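Local coordinates for taurocyamine kinase (Schistosoma mansoni, PDB 4WOD), which catalyses the reversible transfer of a phosphate group between ATP and taurocyamine, and is here bound to arginine, at residues A[122-127]-A[245-250]; A[147-152]-A[217-222]; A[165-170]-A[183-188]; A[206-209]-A[214-217]; A[256-259]-A[263-266]. The protein carries 4 engineered substitutions. All coordinates share one frame; numbering follows the deposited sequence.

Contact 1: A[122-127]-A[245-250]; sequences VRLGRT and DAIQEL
I247 meets the strand through two side chains, L124 and R126, which stand two residues apart and therefore point to the same side. The branching of the isoleucine matches the fork of the leucine: I247 CD1 lies 3.8 Å from L124 CD1, and I247 CG2 lies 4.0 Å from L124 CD2. R126 adds both an aliphatic and a flat surface. Its CG approaches I247 CD1 at 3.9 Å, while I247 CG1 (3.8 Å from R126 NH2) and, toward the rim, L124 CD1 share one face of the guanidinium. A bend at chi2 (-69°) turns this guanidinium back along its own strand, where R126 NH1 gives a hydrogen bond of 3.0 Å to G125 O. That oxygen lies close to the guanidinium plane, so the bond helps fix the rotation of the group, and F264 makes a cation-pi contact on the other face. Behind this first shell, G125 N is bonded to the T275 hydroxyl, while the backbone of L124 pairs with V227 in the next strand. L243, one turn earlier on the helix, continues the packing against both V122 and L124. The whole is a case of helix-on-sheet packing, with helix 236-251 lying on strand 117-126 of the antiparallel sheet of the phosphagen kinase catalytic domain; V122 and R123 of the same strand belong to the predicted ATP site.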
# COMPACT_ATOMS: atom_id res chain seq x y z
N VAL A 122 2.52 25.36 8.14
CA VAL A 122 3.45 25.30 7.00
C VAL A 122 4.89 25.53 7.49
O VAL A 122 5.18 26.44 8.29
CB VAL A 122 3.09 26.32 5.89
CG1 VAL A 122 3.95 26.08 4.65
CG2 VAL A 122 1.63 26.21 5.50
N ARG A 123 5.78 24.67 7.03
CA ARG A 123 7.16 24.64 7.47
C ARG A 123 8.11 24.77 6.29
O ARG A 123 7.86 24.21 5.23
CB ARG A 123 7.45 23.34 8.23
CG ARG A 123 8.91 23.13 8.62
CD ARG A 123 9.33 21.67 8.43
NE ARG A 123 9.80 21.41 7.07
CZ ARG A 123 9.84 20.21 6.50
NH1 ARG A 123 9.43 19.14 7.17
NH2 ARG A 123 10.28 20.08 5.25
N LEU A 124 9.19 25.53 6.48
CA LEU A 124 10.33 25.51 5.57
C LEU A 124 11.65 25.56 6.35
O LEU A 124 11.67 25.80 7.56
CB LEU A 124 10.27 26.66 4.56
CG LEU A 124 10.12 28.12 5.02
CD1 LEU A 124 11.40 28.71 5.62
CD2 LEU A 124 9.63 28.95 3.83
N GLY A 125 12.74 25.36 5.62
CA GLY A 125 14.07 25.36 6.19
C GLY A 125 15.03 26.11 5.28
O GLY A 125 14.74 26.28 4.08
N ARG A 126 16.15 26.59 5.83
CA ARG A 126 17.19 27.22 5.04
C ARG A 126 18.57 26.90 5.59
O ARG A 126 18.75 26.74 6.80
CB ARG A 126 17.02 28.74 5.00
CG ARG A 126 15.75 29.24 4.30
CD ARG A 126 15.81 28.98 2.80
NE ARG A 126 14.76 29.70 2.07
CZ ARG A 126 13.61 29.15 1.68
NH1 ARG A 126 13.36 27.87 1.98
NH2 ARG A 126 12.72 29.87 1.00
N THR A 127 19.52 26.83 4.67
CA THR A 127 20.94 26.74 4.98
C THR A 127 21.56 28.10 4.74
O THR A 127 21.37 28.69 3.68
CB THR A 127 21.64 25.74 4.08
OG1 THR A 127 21.08 24.44 4.26
CG2 THR A 127 23.16 25.74 4.36
N ASP A 245 5.91 35.79 3.95
CA ASP A 245 6.37 37.15 4.25
C ASP A 245 7.66 37.15 5.05
O ASP A 245 8.59 37.89 4.73
CB ASP A 245 5.31 37.94 5.02
CG ASP A 245 4.20 38.47 4.13
OD1 ASP A 245 4.37 38.47 2.89
OD2 ASP A 245 3.16 38.91 4.68
N ALA A 246 7.73 36.30 6.08
CA ALA A 246 8.87 36.26 6.98
C ALA A 246 10.15 35.83 6.29
O ALA A 246 11.21 36.44 6.50
CB ALA A 246 8.59 35.34 8.16
N ILE A 247 10.07 34.79 5.47
CA ILE A 247 11.30 34.26 4.87
C ILE A 247 11.82 35.24 3.81
O ILE A 247 13.03 35.40 3.63
CB ILE A 247 11.09 32.84 4.29
CG1 ILE A 247 12.44 32.13 4.09
CG2 ILE A 247 10.28 32.86 3.01
CD1 ILE A 247 13.26 32.01 5.40
N GLN A 248 10.90 35.91 3.12
CA GLN A 248 11.30 36.95 2.19
C GLN A 248 12.02 38.08 2.93
O GLN A 248 13.07 38.55 2.49
CB GLN A 248 10.07 37.45 1.41
CG GLN A 248 9.46 36.34 0.53
CD GLN A 248 8.26 36.79 -0.29
OE1 GLN A 248 7.63 37.82 0.00
NE2 GLN A 248 7.94 36.04 -1.34
N GLU A 249 11.48 38.48 4.08
CA GLU A 249 12.14 39.50 4.89
C GLU A 249 13.53 39.02 5.37
O GLU A 249 14.52 39.74 5.24
CB GLU A 249 11.27 39.90 6.08
CG GLU A 249 9.95 40.59 5.66
CD GLU A 249 9.27 41.38 6.78
OE1 GLU A 249 9.56 41.14 7.98
OE2 GLU A 249 8.43 42.26 6.47
N LEU A 250 13.60 37.79 5.87
CA LEU A 250 14.86 37.24 6.38
C LEU A 250 15.92 37.17 5.29
O LEU A 250 17.10 37.42 5.55
CB LEU A 250 14.63 35.86 7.01
CG LEU A 250 13.93 35.87 8.37
CD1 LEU A 250 13.66 34.46 8.92
CD2 LEU A 250 14.70 36.69 9.39

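Contact 2: A[147-152]-A[217-222]; sequences NKISTA and VWINEE. With ARG (arginine), chain B.
Helix-on-sheet packing in the catalytic domain is carried here by two isoleucines, I149 on helix 139-154 and I219 at the end of strand 215-219, while the loop that follows the strand runs on into the arginine pocket. The two side chains lie alongside with their ends running opposite ways. I149 CG2 presses on I219 CD1 at 3.5 Å, closer than usual for two carbons, and I149 CD1 passes I219 CG2 at 4.1 Å. In I149 the CG2 branch is anti to the backbone N (chi1 -67° for CG1), which directs this methyl at the strand. I219 CD1 also comes within 4.1 Å of S150 N, so the methyl lies against the helix backbone as well. Past the strand end, E222 extends its chain to the guanidinium of the bound arginine: arginine NH1 donates to E222 OE1 at 2.5 Å, a length short enough to be doubtful, and arginine NH2 makes a weak bond of 3.4 Å to E222 OE2. L60 N, L61 N and R63 bind the same ligand. Among its neighbours, I149 rests on I225 of strand 225-232, and I219 also touches E146 of the helix and pairs its backbone with G206.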
# COMPACT_ATOMS: atom_id res chain seq x y z
N ASN A 147 24.18 33.72 16.22
CA ASN A 147 24.16 35.18 16.39
C ASN A 147 23.69 35.88 15.12
O ASN A 147 22.85 36.79 15.17
CB ASN A 147 25.55 35.72 16.77
CG ASN A 147 26.00 35.30 18.17
OD1 ASN A 147 25.19 34.95 19.02
ND2 ASN A 147 27.30 35.32 18.40
N LYS A 148 24.25 35.46 13.98
CA LYS A 148 23.86 35.98 12.68
C LYS A 148 22.35 35.82 12.48
O LYS A 148 21.65 36.76 12.06
CB LYS A 148 24.63 35.25 11.58
CG LYS A 148 24.62 35.91 10.21
CD LYS A 148 25.25 34.97 9.17
CE LYS A 148 25.87 35.72 8.01
NZ LYS A 148 27.20 36.30 8.38
N ILE A 149 21.85 34.64 12.81
CA ILE A 149 20.42 34.38 12.62
C ILE A 149 19.53 35.12 13.63
O ILE A 149 18.49 35.70 13.24
CB ILE A 149 20.13 32.86 12.69
CG1 ILE A 149 20.78 32.16 11.49
CG2 ILE A 149 18.63 32.62 12.64
CD1 ILE A 149 20.82 30.63 11.56
N SER A 150 19.89 35.13 14.91
CA SER A 150 19.04 35.82 15.89
C SER A 150 19.01 37.32 15.61
O SER A 150 18.01 37.99 15.87
CB SER A 150 19.50 35.58 17.33
OG SER A 150 20.81 36.07 17.52
N THR A 151 20.09 37.84 15.05
CA THR A 151 20.14 39.26 14.70
C THR A 151 19.15 39.58 13.58
O THR A 151 18.44 40.59 13.64
CB THR A 151 21.56 39.70 14.29
OG1 THR A 151 22.45 39.56 15.39
CG2 THR A 151 21.55 41.17 13.84
N ALA A 152 19.12 38.72 12.56
CA ALA A 152 18.15 38.81 11.47
C ALA A 152 16.71 38.69 12.00
O ALA A 152 15.82 39.39 11.53
CB ALA A 152 18.42 37.73 10.41
N VAL A 217 10.53 29.77 15.22
CA VAL A 217 11.79 29.50 14.51
C VAL A 217 12.77 28.67 15.32
O VAL A 217 13.08 29.01 16.46
CB VAL A 217 12.51 30.80 14.08
CG1 VAL A 217 13.78 30.45 13.32
CG2 VAL A 217 11.61 31.66 13.19
N TRP A 218 13.27 27.59 14.72
CA TRP A 218 14.31 26.76 15.33
C TRP A 218 15.67 27.09 14.72
O TRP A 218 15.84 27.06 13.48
CB TRP A 218 14.00 25.27 15.13
CG TRP A 218 12.87 24.78 15.98
CD1 TRP A 218 12.18 25.48 16.93
CD2 TRP A 218 12.29 23.45 15.97
NE1 TRP A 218 11.22 24.68 17.51
CE2 TRP A 218 11.27 23.44 16.94
CE3 TRP A 218 12.55 22.29 15.24
CZ2 TRP A 218 10.49 22.30 17.19
CZ3 TRP A 218 11.78 21.16 15.49
CH2 TRP A 218 10.77 21.17 16.46
N ILE A 219 16.63 27.42 15.58
CA ILE A 219 17.98 27.72 15.14
C ILE A 219 18.91 26.57 15.48
O ILE A 219 19.07 26.21 16.65
CB ILE A 219 18.50 29.02 15.79
CG1 ILE A 219 17.55 30.18 15.48
CG2 ILE A 219 19.93 29.31 15.31
CD1 ILE A 219 18.10 31.52 15.88
N ASN A 220 19.50 25.97 14.44
CA ASN A 220 20.51 24.92 14.55
C ASN A 220 20.02 23.64 15.19
O ASN A 220 20.80 22.86 15.77
CB ASN A 220 21.74 25.45 15.29
CG ASN A 220 22.62 26.29 14.37
OD1 ASN A 220 22.64 26.05 13.17
ND2 ASN A 220 23.33 27.28 14.93
N GLU A 221 18.72 23.38 15.06
CA GLU A 221 18.17 22.12 15.53
C GLU A 221 18.64 20.97 14.64
O GLU A 221 18.92 19.86 15.11
CB GLU A 221 16.64 22.17 15.58
CG GLU A 221 15.99 20.85 16.02
CD GLU A 221 15.58 19.96 14.86
OE1 GLU A 221 15.29 20.48 13.77
OE2 GLU A 221 15.55 18.72 15.06
N GLU A 222 18.75 21.24 13.35
CA GLU A 222 19.17 20.25 12.35
C GLU A 222 19.63 21.01 11.12
O GLU A 222 20.81 20.98 10.74
CB GLU A 222 18.03 19.29 12.00
CG GLU A 222 18.28 18.51 10.72
CD GLU A 222 17.22 17.46 10.42
OE1 GLU A 222 16.75 17.41 9.27
OE2 GLU A 222 16.88 16.66 11.33
N ARG B . 13.49 9.91 4.86
CA ARG B . 14.46 10.18 5.89
C ARG B . 15.22 8.99 6.45
O ARG B . 14.61 7.96 6.82
CB ARG B . 13.86 10.99 6.98
CG ARG B . 13.84 12.44 6.65
CD ARG B . 14.80 13.10 7.58
NE ARG B . 14.83 14.51 7.34
CZ ARG B . 14.73 15.39 8.29
NH1 ARG B . 14.78 16.66 8.01
NH2 ARG B . 14.57 15.00 9.52
OXT ARG B . 16.44 9.24 6.44

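Contact 3: A[165-170]-A[183-188]; sequences YPLTGM and FLFRND
L167, the first residue beyond strand 162-166, has the largest share of the contact, with its two methyls parted between two partners. CD1 meets L184 CD1 at 3.7 Å, and CD2 approaches F185 CE1 at 3.6 Å, obliquely to the ring. Its chi1 of -98° lies away from a staggered value, a probable mild strain taken on while the two methyls reach separate partners. From here the chain folds back in a type II beta turn, closed by M170 N bonding to L167 O at 3.1 Å; G169 holds the third place, where the positive phi suits glycine. M170 completes the contact. Its chain runs extended and then bends at chi3 (-67°), and its SD reaches L184 CD2 tip to tip at 3.6 Å. L184 is thereby engaged on both methyls, by L167 on one and M170 on the other. F185 also meets the W218 ring, the planes at about 60°, and L184 packs on I207 and on L178 of helix 172-180. Apolar packing here joins the type II turn after strand 162-166, one of the two outermost strands of the sheet, to the irregular segment 183-188, which follows the predicted ATP-binding H182 of the catalytic domain.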
# COMPACT_ATOMS: atom_id res chain seq x y z
N TYR A 165 14.73 32.63 22.53
CA TYR A 165 15.13 31.83 23.68
C TYR A 165 16.32 30.94 23.34
O TYR A 165 16.14 29.87 22.76
CB TYR A 165 13.98 30.94 24.16
CG TYR A 165 12.70 31.68 24.46
CD1 TYR A 165 12.39 32.06 25.77
CD2 TYR A 165 11.80 32.01 23.46
CE1 TYR A 165 11.22 32.74 26.06
CE2 TYR A 165 10.63 32.70 23.74
CZ TYR A 165 10.35 33.06 25.05
OH TYR A 165 9.18 33.74 25.34
N PRO A 166 17.54 31.36 23.72
CA PRO A 166 18.67 30.44 23.52
C PRO A 166 18.56 29.23 24.44
O PRO A 166 18.20 29.40 25.61
CB PRO A 166 19.90 31.30 23.86
CG PRO A 166 19.35 32.41 24.73
CD PRO A 166 17.96 32.67 24.25
N LEU A 167 18.83 28.04 23.92
CA LEU A 167 18.78 26.81 24.71
C LEU A 167 19.72 26.87 25.89
O LEU A 167 19.37 26.45 27.01
CB LEU A 167 19.13 25.59 23.85
CG LEU A 167 17.95 24.79 23.29
CD1 LEU A 167 16.97 25.70 22.56
CD2 LEU A 167 18.43 23.66 22.39
N THR A 168 20.92 27.36 25.63
CA THR A 168 21.93 27.48 26.66
C THR A 168 21.45 28.44 27.74
O THR A 168 21.03 29.55 27.45
CB THR A 168 23.28 27.96 26.08
OG1 THR A 168 23.66 27.10 25.00
CG2 THR A 168 24.34 27.90 27.12
N GLY A 169 21.47 27.98 28.99
CA GLY A 169 20.99 28.79 30.09
C GLY A 169 19.49 28.77 30.37
O GLY A 169 19.06 29.18 31.45
N MET A 170 18.70 28.33 29.40
CA MET A 170 17.26 28.14 29.59
C MET A 170 17.00 27.33 30.87
O MET A 170 17.61 26.28 31.09
CB MET A 170 16.66 27.43 28.37
CG MET A 170 15.14 27.36 28.34
SD MET A 170 14.51 26.43 26.92
CE MET A 170 14.99 27.46 25.55
N PHE A 183 6.89 24.09 21.44
CA PHE A 183 7.74 25.08 20.80
C PHE A 183 9.21 24.68 20.84
O PHE A 183 10.02 25.21 20.09
CB PHE A 183 7.56 26.44 21.47
CG PHE A 183 6.19 27.01 21.30
CD1 PHE A 183 5.41 26.66 20.21
CD2 PHE A 183 5.67 27.89 22.24
CE1 PHE A 183 4.14 27.18 20.05
CE2 PHE A 183 4.39 28.42 22.09
CZ PHE A 183 3.63 28.07 20.99
N LEU A 184 9.55 23.74 21.71
CA LEU A 184 10.96 23.44 21.94
C LEU A 184 11.35 22.08 21.40
O LEU A 184 10.61 21.10 21.52
CB LEU A 184 11.28 23.52 23.43
CG LEU A 184 12.76 23.40 23.79
CD1 LEU A 184 13.58 24.42 23.01
CD2 LEU A 184 12.96 23.57 25.28
N PHE A 185 12.54 22.02 20.80
CA PHE A 185 13.05 20.77 20.31
C PHE A 185 14.00 20.17 21.32
O PHE A 185 14.57 20.89 22.15
CB PHE A 185 13.75 20.95 18.96
CG PHE A 185 14.88 21.96 18.96
CD1 PHE A 185 16.18 21.57 19.24
CD2 PHE A 185 14.65 23.27 18.58
CE1 PHE A 185 17.22 22.47 19.17
CE2 PHE A 185 15.68 24.18 18.53
CZ PHE A 185 16.97 23.78 18.83
N ARG A 186 14.17 18.86 21.25
CA ARG A 186 15.01 18.15 22.21
C ARG A 186 16.05 17.31 21.48
O ARG A 186 15.94 17.09 20.27
CB ARG A 186 14.16 17.26 23.12
CG ARG A 186 13.22 18.02 24.06
CD ARG A 186 12.37 17.06 24.88
NE ARG A 186 11.76 16.01 24.06
CZ ARG A 186 11.22 14.90 24.55
NH1 ARG A 186 11.19 14.69 25.86
NH2 ARG A 186 10.70 14.00 23.73
N ASN A 187 17.06 16.86 22.22
CA ASN A 187 18.06 15.96 21.67
C ASN A 187 17.65 14.51 21.84
O ASN A 187 18.30 13.75 22.56
CB ASN A 187 19.43 16.21 22.33
CG ASN A 187 19.36 16.23 23.85
OD1 ASN A 187 18.41 16.76 24.44
ND2 ASN A 187 20.37 15.67 24.50
N ASP A 188 16.57 14.11 21.18
CA ASP A 188 16.03 12.77 21.39
C ASP A 188 15.92 11.91 20.12
O ASP A 188 15.29 10.85 20.15
CB ASP A 188 14.66 12.88 22.07
CG ASP A 188 13.62 13.57 21.19
OD1 ASP A 188 13.98 14.18 20.16
OD2 ASP A 188 12.42 13.52 21.56

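Contact 4: A[206-209]-A[214-217]; sequences GIFI and NFLV
The rings of F208 and F215 meet without stacking: F208 CE2 comes to the edge of the F215 ring, near its plane, 4.2 Å from F215 CE2, whereas F215 CE2 and V217 CG2 both approach the F208 ring obliquely. Y160 makes a further edge-to-face contact with F215. The rings belong to an antiparallel beta hairpin, formed by strands 206-210 and 215-219 of the large sheet of the catalytic domain. F208 and V217 are a hydrogen-bonded pair, with F208 N donating to V217 O at 2.8 Å and V217 N to F208 O at 2.7 Å. Their side chains emerge on one face of the sheet, F208 CB against V217 CB at 3.9 Å, and both reach L153 of helix 139-154. A chi1 of 177° swings the F208 ring away from its own backbone N and leans it over toward F215. The next pair, I209 with L216, is non-hydrogen-bonded and occupies the opposite face, where the two side chains lie side by side and I209 CG1 is 4.1 Å from L216 CD1. F183 covers both. The chi1 of I209, at -31°, is strained away from a staggered value. The backbones are further linked by CA-H...O contacts, including one in which L216 CA approaches F208 O at 3.2 Å, the same oxygen that receives V217 N.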
# COMPACT_ATOMS: atom_id res chain seq x y z
N GLY A 206 18.71 27.62 19.56
CA GLY A 206 17.63 28.31 20.23
C GLY A 206 16.33 28.30 19.46
O GLY A 206 16.24 27.73 18.36
N ILE A 207 15.31 28.92 20.06
CA ILE A 207 14.02 29.05 19.39
C ILE A 207 13.52 30.48 19.46
O ILE A 207 13.84 31.21 20.40
CB ILE A 207 12.94 28.11 19.99
CG1 ILE A 207 12.60 28.51 21.42
CG2 ILE A 207 13.40 26.67 19.98
CD1 ILE A 207 11.36 27.80 21.94
N PHE A 208 12.71 30.86 18.48
CA PHE A 208 12.12 32.19 18.44
C PHE A 208 10.61 32.05 18.26
O PHE A 208 10.15 31.27 17.42
CB PHE A 208 12.73 33.02 17.30
CG PHE A 208 12.11 34.40 17.16
CD1 PHE A 208 12.68 35.49 17.80
CD2 PHE A 208 10.95 34.60 16.41
CE1 PHE A 208 12.11 36.76 17.69
CE2 PHE A 208 10.38 35.86 16.29
CZ PHE A 208 10.96 36.94 16.93
N ILE A 209 9.85 32.81 19.06
CA ILE A 209 8.39 32.79 19.00
C ILE A 209 7.86 34.22 18.96
O ILE A 209 8.34 35.08 19.71
CB ILE A 209 7.76 32.08 20.22
CG1 ILE A 209 8.66 30.97 20.75
CG2 ILE A 209 6.33 31.56 19.91
CD1 ILE A 209 8.12 30.30 21.97
N ASN A 214 1.99 32.19 16.64
CA ASN A 214 1.63 31.53 15.39
C ASN A 214 2.81 31.51 14.40
O ASN A 214 2.63 31.20 13.22
CB ASN A 214 0.40 32.21 14.76
CG ASN A 214 0.65 33.67 14.45
OD1 ASN A 214 1.79 34.13 14.46
ND2 ASN A 214 -0.42 34.41 14.16
N PHE A 215 3.99 31.85 14.90
CA PHE A 215 5.24 31.93 14.13
C PHE A 215 6.36 31.46 15.03
O PHE A 215 6.54 31.97 16.13
CB PHE A 215 5.50 33.35 13.63
CG PHE A 215 6.78 33.49 12.83
CD1 PHE A 215 6.82 33.11 11.49
CD2 PHE A 215 7.93 34.04 13.41
CE1 PHE A 215 8.00 33.25 10.75
CE2 PHE A 215 9.10 34.18 12.67
CZ PHE A 215 9.14 33.79 11.34
N LEU A 216 7.12 30.48 14.56
CA LEU A 216 8.08 29.80 15.42
C LEU A 216 9.36 29.50 14.64
O LEU A 216 9.28 29.05 13.47
CB LEU A 216 7.47 28.51 15.97
CG LEU A 216 8.39 27.48 16.63
CD1 LEU A 216 8.81 27.93 18.03
CD2 LEU A 216 7.75 26.10 16.68
N VAL A 217 10.53 29.77 15.22
CA VAL A 217 11.79 29.50 14.51
C VAL A 217 12.77 28.67 15.32
O VAL A 217 13.08 29.01 16.46
CB VAL A 217 12.51 30.80 14.08
CG1 VAL A 217 13.78 30.45 13.32
CG2 VAL A 217 11.61 31.66 13.19

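Contact 5: A[256-259]-A[263-266]; sequences FAFN and GFIT
F258 and F264 form a T-shaped pair at the apolar centre of this short hairpin: the edge of F258 is turned to the face of F264, with ring centroids 4.9 Å apart and planes at 79°. The F258 CD1 atom stands over the middle of the F264 ring. One face of F258 is used as well, since G263 CA makes a CH-pi contact 3.8 Å from its centroid; with chi1 at 178°, F258 lays its ring across the opposing strand in this way. The glycine has a positive phi, and with no side chain it lets the ring come down on its backbone. On the far side of the strands, A257 CB packs on I265 CG1 at 4.1 Å. Outward, the backbone bonds begin. I265 N donates to A257 O at 3.1 Å, and N259 N donates to G263 O at 3.0 Å. The return bond, G263 N to N259 O, measures 2.7 Å but is bent to 130° at the hydrogen. A water gives its two protons to A257 O at 2.8 Å and to I265 O at 2.9 Å, bridging the two segments beside the I265 N to A257 O bond. N259 OD1 accepts from the backbone N of R261 and L262, so this side-chain oxygen is gripped by two N-H groups of the turn. Around the hairpin, the chain at T127, next to R126 of strand 117-126, approaches: its backbone pairs with A257 and its hydroxyl bonds I265 O, while F256 rests on I247 and S251 of helix 236-251.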
# COMPACT_ATOMS: atom_id res chain seq x y z
N PHE A 256 20.99 32.58 1.70
CA PHE A 256 20.65 31.16 1.79
C PHE A 256 21.21 30.38 0.61
O PHE A 256 21.25 30.87 -0.53
CB PHE A 256 19.14 30.97 1.85
CG PHE A 256 18.48 31.65 3.03
CD1 PHE A 256 19.00 31.53 4.31
CD2 PHE A 256 17.32 32.39 2.84
CE1 PHE A 256 18.39 32.15 5.38
CE2 PHE A 256 16.70 33.00 3.91
CZ PHE A 256 17.24 32.89 5.19
N ALA A 257 21.65 29.16 0.88
CA ALA A 257 22.24 28.29 -0.14
C ALA A 257 21.18 27.71 -1.06
O ALA A 257 20.26 27.04 -0.60
CB ALA A 257 23.04 27.16 0.52
N PHE A 258 21.32 27.97 -2.36
CA PHE A 258 20.38 27.50 -3.37
C PHE A 258 21.13 27.21 -4.66
O PHE A 258 21.97 27.99 -5.06
CB PHE A 258 19.28 28.56 -3.59
CG PHE A 258 18.25 28.20 -4.65
CD1 PHE A 258 16.94 27.86 -4.28
CD2 PHE A 258 18.55 28.28 -6.00
CE1 PHE A 258 15.97 27.56 -5.26
CE2 PHE A 258 17.59 27.97 -6.98
CZ PHE A 258 16.31 27.62 -6.61
N ASN A 259 20.83 26.11 -5.33
CA ASN A 259 21.28 25.97 -6.72
C ASN A 259 20.18 25.40 -7.61
O ASN A 259 19.20 24.81 -7.11
CB ASN A 259 22.59 25.14 -6.82
CG ASN A 259 22.40 23.63 -6.62
OD1 ASN A 259 21.48 23.02 -7.17
ND2 ASN A 259 23.33 23.01 -5.90
N GLY A 263 17.54 23.19 -5.71
CA GLY A 263 16.86 24.25 -4.98
C GLY A 263 17.59 24.60 -3.68
O GLY A 263 18.81 24.72 -3.67
N PHE A 264 16.83 24.81 -2.60
CA PHE A 264 17.41 25.14 -1.29
C PHE A 264 18.06 23.91 -0.66
O PHE A 264 17.42 22.85 -0.49
CB PHE A 264 16.37 25.72 -0.34
CG PHE A 264 15.90 27.09 -0.72
CD1 PHE A 264 16.73 28.19 -0.53
CD2 PHE A 264 14.65 27.28 -1.26
CE1 PHE A 264 16.31 29.46 -0.87
CE2 PHE A 264 14.20 28.56 -1.60
CZ PHE A 264 15.03 29.64 -1.39
N ILE A 265 19.33 24.05 -0.34
CA ILE A 265 20.07 22.97 0.32
C ILE A 265 19.56 22.76 1.74
O ILE A 265 19.28 23.73 2.47
CB ILE A 265 21.58 23.28 0.35
CG1 ILE A 265 22.11 23.55 -1.07
CG2 ILE A 265 22.37 22.16 1.05
CD1 ILE A 265 21.79 22.47 -2.09
N THR A 266 19.42 21.50 2.14
CA THR A 266 19.06 21.16 3.51
C THR A 266 19.96 20.04 4.00
O THR A 266 20.62 19.40 3.19
CB THR A 266 17.59 20.71 3.63
OG1 THR A 266 17.31 19.73 2.61
CG2 THR A 266 16.68 21.94 3.46
O HOH W 1 18.95 26.53 1.79

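All five contacts lie in the catalytic domain of the first repeat. Contact 1 closes the longest loop, and contacts 2, 3 and 4 are nested within it; contact 3 also falls inside the loop of contact 2, while contact 4 shares V217 and strand 215-219 with contact 2. Contact 5 comes last. Contacts 1 to 4 reach the eight-stranded antiparallel sheet, their centres about 10 to 20 Å apart, whereas contact 5 is a separate two-stranded hairpin, centred about 12 Å from contact 1 and joined to it through R126 and T127. The centres of contacts 3 and 5 are about 26 Å apart. Packing thus runs inward from the sheet edge, and contact 2 leads through E222 into the arginine pocket.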